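Local coordinates for protein phiAB6 tailspike (Unidentified phage, PDB 5JS4) that forms a trimeric beta-helical phage tailspike that fragments the exopolysaccharide of Acinetobacter baumannii, at residues A[189-192]-A[198-201]. Numbering follows the deposited sequence.
Sequences NARI and DIVR
The guanidinium of Arg201 meets Asn189 OD1 at its edge, near its own plane, while the guanidinium of Arg191 approaches obliquely from across the strand pair. The direct bond on the amide side, from Arg201 NH2 to Asn189 OD1, is weak at 3.5 Å. A water bridges the same groups more closely, donating to Asn189 OD1 and accepting from Arg201 NE at 2.7 Å. The amide and guanidinium planes stand 69° apart, although the two side chains run alongside each other in the same direction. Arg201 gets there with CG anti to the backbone N (chi1 166°) and a chain extended as far as NE. Between the arginines the guanidinium planes differ by just 24°, and Arg191 NH2 comes within 3.5 Å of Arg201 NH1. This approach of like charges is probably eased by Asp198 of a neighbouring subunit, which forms a salt bridge with Arg201 NH1, and by Gly197 O of the same neighbour, which accepts from Arg191 NH2; Tyr179 of that subunit also binds Asn189 ND2. The backbone identifies an antiparallel beta hairpin: Arg191 and Arg201 form a non-hydrogen-bonded pair, and Ile192 and Val200 a hydrogen-bonded one. In the latter, Ile192 N donates to Val200 O at 3.1 Å and Val200 N to Ile192 O at 2.8 Å. The hairpin supplies two strands of a small three-stranded sheet near the modelled N-terminal end, with 218-220 beyond 199-202; the centre of the contact lies about 70 Å from the centre of the chain. On the sheet face away from the arginines, Ile192 CG1 packs against Val200 CG2 at 3.9 Å, and both side chains touch Trp218. On the arginine side, Ile199 CG2 touches Arg191 CB, the two side chains crossing at about a right angle.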
ATOM      1  N   ASN A 189       1.607  44.005  57.081  1.00 15.69           N
ATOM      2  CA  ASN A 189       1.630  44.772  55.823  1.00 15.64           C
ATOM      3  C   ASN A 189       2.687  45.878  55.736  1.00 15.40           C
ATOM      4  O   ASN A 189       2.782  46.550  54.710  1.00 15.90           O
ATOM      5  CB  ASN A 189       0.249  45.354  55.488  1.00 16.63           C
ATOM      6  CG  ASN A 189      -0.828  44.292  55.425  1.00 17.04           C
ATOM      7  OD1 ASN A 189      -0.612  43.212  54.871  1.00 18.43           O
ATOM      8  ND2 ASN A 189      -2.001  44.595  55.974  1.00 17.35           N
ATOM      9  N   ALA A 190       3.487  46.064  56.783  1.00 14.91           N
ATOM     10  CA  ALA A 190       4.579  47.033  56.729  1.00 14.84           C
ATOM     11  C   ALA A 190       5.604  46.601  55.685  1.00 14.21           C
ATOM     12  O   ALA A 190       5.887  45.409  55.539  1.00 14.07           O
ATOM     13  CB  ALA A 190       5.238  47.173  58.090  1.00 15.58           C
ATOM     14  N   ARG A 191       6.151  47.572  54.956  1.00 13.89           N
ATOM     15  CA  ARG A 191       7.184  47.295  53.964  1.00 14.24           C
ATOM     16  C   ARG A 191       8.498  47.969  54.328  1.00 13.41           C
ATOM     17  O   ARG A 191       8.527  49.136  54.733  1.00 13.52           O
ATOM     18  CB  ARG A 191       6.723  47.726  52.572  1.00 15.57           C
ATOM     19  CG  ARG A 191       5.441  47.029  52.166  1.00 18.67           C
ATOM     20  CD  ARG A 191       5.159  47.080  50.682  1.00 20.71           C
ATOM     21  NE  ARG A 191       3.874  46.443  50.415  1.00 20.95           N
ATOM     22  CZ  ARG A 191       3.455  46.009  49.228  1.00 21.87           C
ATOM     23  NH1 ARG A 191       4.221  46.121  48.142  1.00 23.18           N
ATOM     24  NH2 ARG A 191       2.255  45.447  49.134  1.00 21.14           N
ATOM     25  N   ILE A 192       9.575  47.196  54.214  1.00 12.73           N
ATOM     26  CA  ILE A 192      10.940  47.698  54.347  1.00 13.31           C
ATOM     27  C   ILE A 192      11.802  47.029  53.284  1.00 13.24           C
ATOM     28  O   ILE A 192      11.326  46.158  52.551  1.00 13.22           O
ATOM     29  CB  ILE A 192      11.540  47.433  55.748  1.00 13.80           C
ATOM     30  CG1 ILE A 192      11.502  45.941  56.097  1.00 14.06           C
ATOM     31  CG2 ILE A 192      10.804  48.247  56.800  1.00 14.14           C
ATOM     32  CD1 ILE A 192      12.356  45.574  57.296  1.00 14.88           C
ATOM     33  N   ASP A 198      15.851  44.813  47.991  1.00 17.25           N
ATOM     34  CA  ASP A 198      14.560  44.226  47.640  1.00 16.59           C
ATOM     35  C   ASP A 198      13.554  44.471  48.762  1.00 15.37           C
ATOM     36  O   ASP A 198      13.889  44.349  49.940  1.00 15.65           O
ATOM     37  CB  ASP A 198      14.701  42.720  47.392  1.00 18.08           C
ATOM     38  CG  ASP A 198      15.600  42.393  46.207  1.00 20.80           C
ATOM     39  OD1 ASP A 198      16.022  43.320  45.480  1.00 23.16           O
ATOM     40  OD2 ASP A 198      15.880  41.192  46.000  1.00 24.46           O
ATOM     41  N   ILE A 199      12.324  44.820  48.396  1.00 14.09           N
ATOM     42  CA  ILE A 199      11.296  45.115  49.390  1.00 14.27           C
ATOM     43  C   ILE A 199      10.643  43.840  49.922  1.00 13.89           C
ATOM     44  O   ILE A 199      10.326  42.921  49.164  1.00 14.19           O
ATOM     45  CB  ILE A 199      10.218  46.074  48.835  1.00 14.91           C
ATOM     46  CG1 ILE A 199      10.824  47.467  48.644  1.00 15.46           C
ATOM     47  CG2 ILE A 199       9.022  46.151  49.778  1.00 15.10           C
ATOM     48  CD1 ILE A 199       9.882  48.480  48.023  1.00 16.35           C
ATOM     49  N   VAL A 200      10.451  43.802  51.236  1.00 13.12           N
ATOM     50  CA  VAL A 200       9.696  42.733  51.879  1.00 13.84           C
ATOM     51  C   VAL A 200       8.502  43.327  52.614  1.00 13.59           C
ATOM     52  O   VAL A 200       8.539  44.472  53.068  1.00 13.46           O
ATOM     53  CB  VAL A 200      10.557  41.882  52.841  1.00 14.44           C
ATOM     54  CG1 VAL A 200      11.541  41.028  52.054  1.00 14.91           C
ATOM     55  CG2 VAL A 200      11.287  42.744  53.865  1.00 14.68           C
ATOM     56  N   ARG A 201       7.450  42.524  52.715  1.00 13.99           N
ATOM     57  CA  ARG A 201       6.188  42.910  53.319  1.00 14.49           C
ATOM     58  C   ARG A 201       5.925  41.973  54.489  1.00 14.41           C
ATOM     59  O   ARG A 201       6.032  40.759  54.339  1.00 15.01           O
ATOM     60  CB  ARG A 201       5.090  42.776  52.267  1.00 15.63           C
ATOM     61  CG  ARG A 201       3.658  42.808  52.764  1.00 17.36           C
ATOM     62  CD  ARG A 201       2.737  42.571  51.582  1.00 19.99           C
ATOM     63  NE  ARG A 201       1.335  42.468  51.957  1.00 22.47           N
ATOM     64  CZ  ARG A 201       0.323  42.444  51.090  1.00 23.85           C
ATOM     65  NH1 ARG A 201       0.549  42.515  49.781  1.00 23.96           N
ATOM     66  NH2 ARG A 201      -0.924  42.346  51.534  1.00 24.92           N
TER
HETATM   67  O   HOH W   1       1.059  41.027  54.203  1.00 31.34           O